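Local coordinates for protein cytosolic phospholipase A2 delta (Homo sapiens, PDB 5IZ5) that hydrolyses glycerophospholipids at the sn-2 position in a calcium-dependent manner, with a preference for linoleic acid there, at residues 47-55 / 65-76; 106-114 / 128-138. The protein carries 3 engineered substitutions. One frame throughout, in Å; residues are numbered along the deposited sequence.

Both contacts lie in the N-terminal C2 domain, an antiparallel beta sandwich. Along the chain they follow one another, so neither nests in nor crosses the other. Contact 1 forms first. Strand 49-55 meets the connection that leaves strand 62-64 in its own sheet and enters strand 75-85 in the facing sheet, closing a loop of nine intervening residues. Contact 2 comes next, with thirteen residues between its segments. It sets strand 106-114, an edge of the same four-stranded sheet, against the hairpin of strands 124-129 and 137-146 opposite. Strand 91-98 lies between strands 49-55 and 106-114. Each contact also holds a predicted calcium ligand, Asp48 or Asp106.

Contact 1. Residues 47-55 / 65-76; sequences ADPYVILQL and TKTLTDTSHPVW
Val51 and Thr65 grip each other by two bonds. The Val51 N-H points almost straight at Thr65 OG1 (2.8 Å, 177° at the hydrogen). In return, Thr65 N donates to Val51 O at 2.9 Å, in the carbonyl plane. Thr65 OG1 sits between its own backbone N and carbonyl carbon (chi1 64°) and donates to Lys66 O from above the carbonyl plane. With an alanine here, the Val51 N-H would probably lose its acceptor, and a gap would be likely to open beside Val51 CB where the threonine methyl now sits.

Next to this pair the packing is tight. Val51 CG2 lies over the six-membered ring of Trp76, 3.5 Å from its centroid, in a CH-pi contact. Pro74 CB covers the opposite face near the rim, and Pro74 CG meets Pro49 CG at 3.7 Å. Pro49 O takes a nearly straight bond from Leu68 N (3.0 Å) and a weak one from Trp76 NE1; this oxygen lies at the edge of the indole, near its plane.

The other end is looser and more polar. Thr69 and Asp70 are exposed, and Thr71 N reaches Ala47 O by only a weak bond. Asp70 N binds Asp48 OD1 at 3.0 Å, nearly along the C-O axis. Asp48 is a predicted calcium ligand of the C2 domain, and this N-H is likely to limit the rotation of its carboxylate beside the predicted site.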
loop_
_atom_site.group_PDB
_atom_site.type_symbol
_atom_site.label_atom_id
_atom_site.label_comp_id
_atom_site.label_asym_id
_atom_site.label_seq_id
_atom_site.Cartn_x
_atom_site.Cartn_y
_atom_site.Cartn_z
ATOM N N ALA B 47 -19.059 38.719 10.703
ATOM C CA ALA B 47 -17.763 38.058 10.563
ATOM C C ALA B 47 -16.658 39.046 10.203
ATOM O O ALA B 47 -16.925 40.162 9.741
ATOM C CB ALA B 47 -17.834 36.959 9.508
ATOM N N ASP B 48 -15.418 38.615 10.421
ATOM C CA ASP B 48 -14.231 39.337 9.977
ATOM C C ASP B 48 -13.571 38.509 8.872
ATOM O O ASP B 48 -12.590 37.804 9.122
ATOM C CB ASP B 48 -13.270 39.527 11.151
ATOM C CG ASP B 48 -13.895 40.313 12.291
ATOM O OD1 ASP B 48 -14.477 41.397 12.045
ATOM O OD2 ASP B 48 -13.807 39.836 13.439
ATOM N N PRO B 49 -14.110 38.584 7.641
ATOM C CA PRO B 49 -13.769 37.561 6.663
ATOM C C PRO B 49 -12.541 37.856 5.798
ATOM O O PRO B 49 -12.308 39.003 5.405
ATOM C CB PRO B 49 -15.023 37.500 5.792
ATOM C CG PRO B 49 -15.610 38.874 5.870
ATOM C CD PRO B 49 -15.029 39.580 7.066
ATOM N N TYR B 50 -11.769 36.805 5.529
ATOM C CA TYR B 50 -10.711 36.825 4.519
ATOM C C TYR B 50 -10.800 35.553 3.682
ATOM O O TYR B 50 -11.320 34.533 4.149
ATOM C CB TYR B 50 -9.329 36.940 5.167
ATOM C CG TYR B 50 -8.988 35.831 6.137
ATOM C CD1 TYR B 50 -8.313 34.689 5.709
ATOM C CD2 TYR B 50 -9.330 35.927 7.487
ATOM C CE1 TYR B 50 -7.993 33.677 6.595
ATOM C CE2 TYR B 50 -9.015 34.916 8.380
ATOM C CZ TYR B 50 -8.344 33.796 7.927
ATOM O OH TYR B 50 -8.026 32.787 8.797
ATOM N N VAL B 51 -10.295 35.614 2.451
ATOM C CA VAL B 51 -10.306 34.455 1.561
ATOM C C VAL B 51 -8.913 33.849 1.443
ATOM O O VAL B 51 -7.916 34.558 1.306
ATOM C CB VAL B 51 -10.820 34.811 0.150
ATOM C CG1 VAL B 51 -10.897 33.564 -0.723
ATOM C CG2 VAL B 51 -12.185 35.476 0.235
ATOM N N ILE B 52 -8.862 32.524 1.498
ATOM C CA ILE B 52 -7.639 31.779 1.248
ATOM C C ILE B 52 -7.766 31.108 -0.117
ATOM O O ILE B 52 -8.828 30.574 -0.445
ATOM C CB ILE B 52 -7.388 30.755 2.377
ATOM C CG1 ILE B 52 -7.022 31.527 3.661
ATOM C CG2 ILE B 52 -6.301 29.755 1.999
ATOM C CD1 ILE B 52 -6.345 30.737 4.767
ATOM N N LEU B 53 -6.695 31.166 -0.910
ATOM C CA LEU B 53 -6.610 30.420 -2.163
ATOM C C LEU B 53 -5.468 29.421 -2.086
ATOM O O LEU B 53 -4.327 29.784 -1.777
ATOM C CB LEU B 53 -6.369 31.336 -3.360
ATOM C CG LEU B 53 -7.283 32.539 -3.568
ATOM C CD1 LEU B 53 -6.916 33.225 -4.874
ATOM C CD2 LEU B 53 -8.748 32.140 -3.579
ATOM N N GLN B 54 -5.786 28.164 -2.369
ATOM C CA GLN B 54 -4.796 27.107 -2.459
ATOM C C GLN B 54 -5.041 26.347 -3.746
ATOM O O GLN B 54 -6.180 26.129 -4.137
ATOM C CB GLN B 54 -4.929 26.151 -1.283
ATOM C CG GLN B 54 -4.692 26.778 0.073
ATOM C CD GLN B 54 -5.235 25.888 1.167
ATOM O OE1 GLN B 54 -6.451 25.715 1.274
ATOM N NE2 GLN B 54 -4.358 25.298 1.958
ATOM N N LEU B 55 -3.963 25.927 -4.386
ATOM C CA LEU B 55 -4.041 25.116 -5.585
ATOM C C LEU B 55 -3.477 23.755 -5.242
ATOM O O LEU B 55 -2.393 23.660 -4.673
ATOM C CB LEU B 55 -3.240 25.756 -6.718
ATOM C CG LEU B 55 -3.372 25.136 -8.109
ATOM C CD1 LEU B 55 -4.780 25.304 -8.663
ATOM C CD2 LEU B 55 -2.354 25.741 -9.061
ATOM N N THR B 65 -6.386 37.067 1.124
ATOM C CA THR B 65 -6.853 38.439 0.940
ATOM C C THR B 65 -6.670 39.185 2.249
ATOM O O THR B 65 -6.322 38.593 3.271
ATOM C CB THR B 65 -8.349 38.524 0.565
ATOM O OG1 THR B 65 -9.151 38.012 1.641
ATOM C CG2 THR B 65 -8.645 37.766 -0.724
ATOM N N LYS B 66 -6.918 40.487 2.219
ATOM C CA LYS B 66 -7.008 41.264 3.445
ATOM C C LYS B 66 -8.232 40.815 4.232
ATOM O O LYS B 66 -9.208 40.329 3.653
ATOM C CB LYS B 66 -7.106 42.753 3.135
ATOM C CG LYS B 66 -5.816 43.341 2.589
ATOM C CD LYS B 66 -5.868 44.859 2.563
ATOM C CE LYS B 66 -4.679 45.447 1.821
ATOM N NZ LYS B 66 -4.831 45.317 0.346
ATOM N N THR B 67 -8.160 40.954 5.551
ATOM C CA THR B 67 -9.296 40.674 6.414
ATOM C C THR B 67 -10.150 41.922 6.489
ATOM O O THR B 67 -9.647 43.002 6.781
ATOM C CB THR B 67 -8.854 40.277 7.836
ATOM O OG1 THR B 67 -8.053 39.093 7.769
ATOM C CG2 THR B 67 -10.066 40.017 8.727
ATOM N N LEU B 68 -11.440 41.778 6.211
ATOM C CA LEU B 68 -12.380 42.870 6.417
ATOM C C LEU B 68 -13.059 42.698 7.768
ATOM O O LEU B 68 -13.035 41.614 8.358
ATOM C CB LEU B 68 -13.386 42.952 5.268
ATOM C CG LEU B 68 -12.753 43.113 3.876
ATOM C CD1 LEU B 68 -13.794 43.560 2.865
ATOM C CD2 LEU B 68 -11.582 44.091 3.880
ATOM N N THR B 69 -13.649 43.789 8.249
ATOM C CA THR B 69 -14.109 43.905 9.623
ATOM C C THR B 69 -15.624 44.076 9.664
ATOM O O THR B 69 -16.167 44.989 9.037
ATOM C CB THR B 69 -13.443 45.119 10.313
ATOM O OG1 THR B 69 -13.404 46.226 9.399
ATOM C CG2 THR B 69 -12.017 44.788 10.740
ATOM N N ASP B 70 -16.300 43.166 10.364
ATOM C CA ASP B 70 -17.719 43.321 10.703
ATOM C C ASP B 70 -18.575 43.669 9.481
ATOM O O ASP B 70 -19.277 44.685 9.487
ATOM C CB ASP B 70 -17.900 44.404 11.786
ATOM C CG ASP B 70 -19.280 44.377 12.421
ATOM O OD1 ASP B 70 -20.018 45.388 12.320
ATOM O OD2 ASP B 70 -19.623 43.337 13.022
ATOM N N THR B 71 -18.520 42.839 8.441
ATOM C CA THR B 71 -19.275 43.138 7.207
ATOM C C THR B 71 -20.379 42.142 6.825
ATOM O O THR B 71 -21.502 42.575 6.565
ATOM C CB THR B 71 -18.364 43.448 5.988
ATOM O OG1 THR B 71 -19.175 43.472 4.807
ATOM C CG2 THR B 71 -17.253 42.411 5.814
ATOM N N SER B 72 -20.077 40.846 6.752
ATOM C CA SER B 72 -21.058 39.842 6.298
ATOM C C SER B 72 -21.318 39.914 4.770
ATOM O O SER B 72 -21.852 38.971 4.158
ATOM C CB SER B 72 -22.348 39.966 7.117
ATOM O OG SER B 72 -23.364 39.126 6.621
ATOM N N HIS B 73 -20.899 41.019 4.155
ATOM C CA HIS B 73 -20.940 41.173 2.706
ATOM C C HIS B 73 -19.626 41.802 2.215
ATOM O O HIS B 73 -19.616 42.916 1.696
ATOM C CB HIS B 73 -22.135 42.034 2.286
ATOM C CG HIS B 73 -21.986 42.646 0.930
ATOM N ND1 HIS B 73 -21.674 41.911 -0.194
ATOM C CD2 HIS B 73 -22.074 43.934 0.524
ATOM C CE1 HIS B 73 -21.587 42.720 -1.235
ATOM N NE2 HIS B 73 -21.825 43.953 -0.826
ATOM N N PRO B 74 -18.506 41.082 2.367
ATOM C CA PRO B 74 -17.207 41.686 2.079
ATOM C C PRO B 74 -16.949 41.919 0.592
ATOM O O PRO B 74 -17.380 41.124 -0.240
ATOM C CB PRO B 74 -16.226 40.653 2.624
ATOM C CG PRO B 74 -16.948 39.360 2.475
ATOM C CD PRO B 74 -18.374 39.681 2.806
ATOM N N VAL B 75 -16.253 43.013 0.282
ATOM C CA VAL B 75 -15.780 43.303 -1.071
ATOM C C VAL B 75 -14.267 43.493 -1.008
ATOM O O VAL B 75 -13.791 44.515 -0.514
ATOM C CB VAL B 75 -16.431 44.580 -1.641
ATOM C CG1 VAL B 75 -15.898 44.888 -3.039
ATOM C CG2 VAL B 75 -17.947 44.438 -1.669
ATOM N N TRP B 76 -13.519 42.502 -1.493
ATOM C CA TRP B 76 -12.056 42.542 -1.453
ATOM C C TRP B 76 -11.458 43.125 -2.731
ATOM O O TRP B 76 -10.565 43.975 -2.678
ATOM C CB TRP B 76 -11.486 41.136 -1.260
ATOM C CG TRP B 76 -11.804 40.485 0.049
ATOM C CD1 TRP B 76 -11.161 40.675 1.240
ATOM C CD2 TRP B 76 -12.816 39.503 0.291
ATOM N NE1 TRP B 76 -11.722 39.883 2.215
ATOM C CE2 TRP B 76 -12.740 39.152 1.659
ATOM C CE3 TRP B 76 -13.786 38.890 -0.511
ATOM C CZ2 TRP B 76 -13.598 38.217 2.240
ATOM C CZ3 TRP B 76 -14.641 37.959 0.068
ATOM C CH2 TRP B 76 -14.537 37.628 1.430
#

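Contact 2. Residues 106-114 / 128-138; sequences DICFKVLYD and FSQSPQGEEEL
Phe109 faces Gln130 with CA atoms 7.2 Å apart, and Val111 faces Phe128 at 7.3 Å; no hydrogen bond joins the segments, and side chains fill the space between the backbones.

Phe128 turns its ring edge to the face of Tyr113 in a T-shaped pair, with centroids 5.1 Å apart and planes at 68°. Val111 CG1 lies over a face of the Phe128 ring, while Val111 CG2 touches its CD1 at 3.8 Å. Phe109 CG is anti to the backbone N (chi1 -168°), which carries the ring across to the hairpin. There CE2 meets Leu138 CB at 3.8 Å, and the backbone O of Phe128 lies at the ring edge. Gln130 OE1 lies over one face of the Phe109 ring, toward its rim. Gln130 NE2 is near Lys110 N, a second donor, so the amide may be turned over in the model.

These side chains pack one sheet of the C2 sandwich on the other. Phe128 and Leu138 form a hydrogen-bonded pair within the hairpin. The Phe128 side chain also touches Val140 and Phe142 of strand 137-146, and Phe142 meets the Tyr113 ring. Within its own sheet, strand 106-114 pairs with strand 91-98, where Cys108 and Phe109 form a classic beta bulge opposite Ile96.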
loop_
_atom_site.group_PDB
_atom_site.type_symbol
_atom_site.label_atom_id
_atom_site.label_comp_id
_atom_site.label_asym_id
_atom_site.label_seq_id
_atom_site.Cartn_x
_atom_site.Cartn_y
_atom_site.Cartn_z
ATOM N N ASP B 106 -12.775 30.175 12.328
ATOM C CA ASP B 106 -13.795 29.292 11.780
ATOM C C ASP B 106 -13.954 29.533 10.289
ATOM O O ASP B 106 -13.868 30.668 9.812
ATOM C CB ASP B 106 -15.146 29.502 12.467
ATOM C CG ASP B 106 -15.199 28.906 13.859
ATOM O OD1 ASP B 106 -16.175 29.206 14.576
ATOM O OD2 ASP B 106 -14.284 28.140 14.240
ATOM N N ILE B 107 -14.177 28.445 9.563
ATOM C CA ILE B 107 -14.451 28.507 8.136
ATOM C C ILE B 107 -15.940 28.775 7.935
ATOM O O ILE B 107 -16.776 28.122 8.556
ATOM C CB ILE B 107 -14.005 27.204 7.427
ATOM C CG1 ILE B 107 -13.928 27.414 5.917
ATOM C CG2 ILE B 107 -14.918 26.026 7.767
ATOM C CD1 ILE B 107 -13.098 26.367 5.213
ATOM N N CYS B 108 -16.271 29.761 7.107
ATOM C CA CYS B 108 -17.673 30.037 6.783
ATOM C C CYS B 108 -18.038 29.729 5.333
ATOM O O CYS B 108 -19.206 29.814 4.969
ATOM C CB CYS B 108 -18.055 31.484 7.134
ATOM S SG CYS B 108 -16.828 32.756 6.763
ATOM N N PHE B 109 -17.053 29.359 4.515
ATOM C CA PHE B 109 -17.291 29.081 3.103
ATOM C C PHE B 109 -16.120 28.300 2.509
ATOM O O PHE B 109 -14.963 28.601 2.798
ATOM C CB PHE B 109 -17.487 30.387 2.334
ATOM C CG PHE B 109 -18.014 30.203 0.939
ATOM C CD1 PHE B 109 -19.378 30.263 0.684
ATOM C CD2 PHE B 109 -17.144 29.989 -0.125
ATOM C CE1 PHE B 109 -19.870 30.104 -0.603
ATOM C CE2 PHE B 109 -17.627 29.828 -1.413
ATOM C CZ PHE B 109 -18.991 29.882 -1.652
ATOM N N LYS B 110 -16.429 27.306 1.677
ATOM C CA LYS B 110 -15.416 26.501 1.005
ATOM C C LYS B 110 -15.974 25.953 -0.298
ATOM O O LYS B 110 -17.055 25.359 -0.318
ATOM C CB LYS B 110 -14.952 25.345 1.896
ATOM C CG LYS B 110 -13.966 24.399 1.223
ATOM C CD LYS B 110 -13.108 23.654 2.236
ATOM C CE LYS B 110 -12.488 22.402 1.635
ATOM N NZ LYS B 110 -11.366 21.873 2.461
ATOM N N VAL B 111 -15.237 26.172 -1.381
ATOM C CA VAL B 111 -15.521 25.528 -2.654
ATOM C C VAL B 111 -14.247 24.954 -3.274
ATOM O O VAL B 111 -13.165 25.521 -3.121
ATOM C CB VAL B 111 -16.213 26.495 -3.639
ATOM C CG1 VAL B 111 -15.298 27.646 -4.031
ATOM C CG2 VAL B 111 -16.673 25.753 -4.885
ATOM N N LEU B 112 -14.386 23.810 -3.943
ATOM C CA LEU B 112 -13.304 23.215 -4.724
ATOM C C LEU B 112 -13.686 23.349 -6.180
ATOM O O LEU B 112 -14.802 22.989 -6.562
ATOM C CB LEU B 112 -13.094 21.740 -4.378
ATOM C CG LEU B 112 -12.232 21.361 -3.192
ATOM C CD1 LEU B 112 -12.319 22.387 -2.095
ATOM C CD2 LEU B 112 -12.603 19.979 -2.670
ATOM N N TYR B 113 -12.753 23.853 -6.983
ATOM C CA TYR B 113 -13.028 24.203 -8.360
ATOM C C TYR B 113 -11.972 23.652 -9.311
ATOM O O TYR B 113 -10.788 23.977 -9.207
ATOM C CB TYR B 113 -13.088 25.718 -8.484
ATOM C CG TYR B 113 -13.434 26.216 -9.854
ATOM C CD1 TYR B 113 -14.589 25.788 -10.500
ATOM C CD2 TYR B 113 -12.615 27.135 -10.502
ATOM C CE1 TYR B 113 -14.911 26.250 -11.760
ATOM C CE2 TYR B 113 -12.930 27.603 -11.758
ATOM C CZ TYR B 113 -14.077 27.161 -12.383
ATOM O OH TYR B 113 -14.381 27.636 -13.632
ATOM N N ASP B 114 -12.423 22.806 -10.232
ATOM C CA ASP B 114 -11.585 22.286 -11.296
ATOM C C ASP B 114 -11.430 23.387 -12.333
ATOM O O ASP B 114 -12.373 23.702 -13.049
ATOM C CB ASP B 114 -12.249 21.045 -11.901
ATOM C CG ASP B 114 -11.393 20.358 -12.950
ATOM O OD1 ASP B 114 -11.610 19.152 -13.160
ATOM O OD2 ASP B 114 -10.523 21.005 -13.573
ATOM N N PHE B 128 -20.033 31.295 -6.894
ATOM C CA PHE B 128 -20.045 29.993 -6.233
ATOM C C PHE B 128 -21.059 29.981 -5.094
ATOM O O PHE B 128 -21.096 30.920 -4.296
ATOM C CB PHE B 128 -18.653 29.669 -5.694
ATOM C CG PHE B 128 -17.609 29.474 -6.765
ATOM C CD1 PHE B 128 -17.608 28.329 -7.547
ATOM C CD2 PHE B 128 -16.613 30.422 -6.976
ATOM C CE1 PHE B 128 -16.648 28.135 -8.529
ATOM C CE2 PHE B 128 -15.646 30.235 -7.956
ATOM C CZ PHE B 128 -15.663 29.089 -8.734
ATOM N N SER B 129 -21.853 28.911 -5.018
ATOM C CA SER B 129 -22.908 28.759 -4.009
ATOM C C SER B 129 -22.666 27.521 -3.176
ATOM O O SER B 129 -22.253 26.504 -3.711
ATOM C CB SER B 129 -24.284 28.616 -4.652
ATOM O OG SER B 129 -25.175 27.936 -3.778
ATOM N N GLN B 130 -22.991 27.596 -1.886
ATOM C CA GLN B 130 -22.673 26.531 -0.935
ATOM C C GLN B 130 -23.570 25.304 -1.066
ATOM O O GLN B 130 -23.098 24.192 -1.336
ATOM C CB GLN B 130 -22.800 27.071 0.493
ATOM C CG GLN B 130 -21.899 26.373 1.513
ATOM C CD GLN B 130 -20.456 26.813 1.397
ATOM O OE1 GLN B 130 -20.045 27.306 0.356
ATOM N NE2 GLN B 130 -19.686 26.643 2.470
ATOM N N SER B 131 -24.863 25.524 -0.858
ATOM C CA SER B 131 -25.835 24.445 -0.737
ATOM C C SER B 131 -26.998 24.743 -1.685
ATOM O O SER B 131 -27.125 25.877 -2.163
ATOM C CB SER B 131 -26.294 24.299 0.735
ATOM O OG SER B 131 -27.625 24.749 0.954
ATOM N N PRO B 132 -27.847 23.732 -1.967
ATOM C CA PRO B 132 -28.956 23.914 -2.912
ATOM C C PRO B 132 -29.879 25.066 -2.519
ATOM O O PRO B 132 -30.362 25.807 -3.382
ATOM C CB PRO B 132 -29.696 22.560 -2.880
ATOM C CG PRO B 132 -29.175 21.833 -1.686
ATOM C CD PRO B 132 -27.808 22.371 -1.409
ATOM N N GLN B 133 -30.113 25.208 -1.218
ATOM C CA GLN B 133 -30.803 26.361 -0.674
ATOM C C GLN B 133 -29.825 27.310 0.023
ATOM O O GLN B 133 -30.228 28.366 0.504
ATOM C CB GLN B 133 -31.855 25.891 0.317
ATOM C CG GLN B 133 -32.673 26.991 0.958
ATOM C CD GLN B 133 -33.823 26.455 1.788
ATOM O OE1 GLN B 133 -33.956 25.243 1.967
ATOM N NE2 GLN B 133 -34.659 27.356 2.309
ATOM N N GLY B 134 -28.549 26.927 0.083
ATOM C CA GLY B 134 -27.519 27.732 0.727
ATOM C C GLY B 134 -27.462 29.105 0.106
ATOM O O GLY B 134 -27.482 29.251 -1.120
ATOM N N GLU B 135 -27.390 30.106 0.972
ATOM C CA GLU B 135 -27.601 31.487 0.600
ATOM C C GLU B 135 -26.265 32.212 0.436
ATOM O O GLU B 135 -26.231 33.292 -0.120
ATOM C CB GLU B 135 -28.490 32.154 1.660
ATOM C CG GLU B 135 -29.817 31.435 1.865
ATOM C CD GLU B 135 -30.745 32.125 2.848
ATOM O OE1 GLU B 135 -30.264 32.612 3.892
ATOM O OE2 GLU B 135 -31.965 32.163 2.581
ATOM N N GLU B 136 -25.168 31.590 0.865
ATOM C CA GLU B 136 -23.842 32.225 0.839
ATOM C C GLU B 136 -23.299 32.203 -0.604
ATOM O O GLU B 136 -23.433 31.195 -1.294
ATOM C CB GLU B 136 -22.888 31.500 1.821
ATOM C CG GLU B 136 -23.587 30.695 2.924
ATOM C CD GLU B 136 -22.799 30.546 4.214
ATOM O OE1 GLU B 136 -21.651 31.048 4.300
ATOM O OE2 GLU B 136 -23.351 29.924 5.161
ATOM N N GLU B 137 -22.728 33.315 -1.075
ATOM C CA GLU B 137 -22.196 33.392 -2.449
ATOM C C GLU B 137 -20.836 34.075 -2.524
ATOM O O GLU B 137 -20.584 35.027 -1.791
ATOM C CB GLU B 137 -23.169 34.136 -3.368
ATOM C CG GLU B 137 -24.521 33.459 -3.509
ATOM C CD GLU B 137 -25.436 34.135 -4.516
ATOM O OE1 GLU B 137 -25.058 35.180 -5.095
ATOM O OE2 GLU B 137 -26.548 33.613 -4.731
ATOM N N LEU B 138 -19.982 33.588 -3.430
ATOM C CA LEU B 138 -18.651 34.154 -3.671
ATOM C C LEU B 138 -18.482 34.475 -5.161
ATOM O O LEU B 138 -18.594 33.584 -6.006
ATOM C CB LEU B 138 -17.568 33.150 -3.249
ATOM C CG LEU B 138 -16.151 33.618 -2.859
ATOM C CD1 LEU B 138 -15.117 32.572 -3.258
ATOM C CD2 LEU B 138 -15.755 34.967 -3.439
#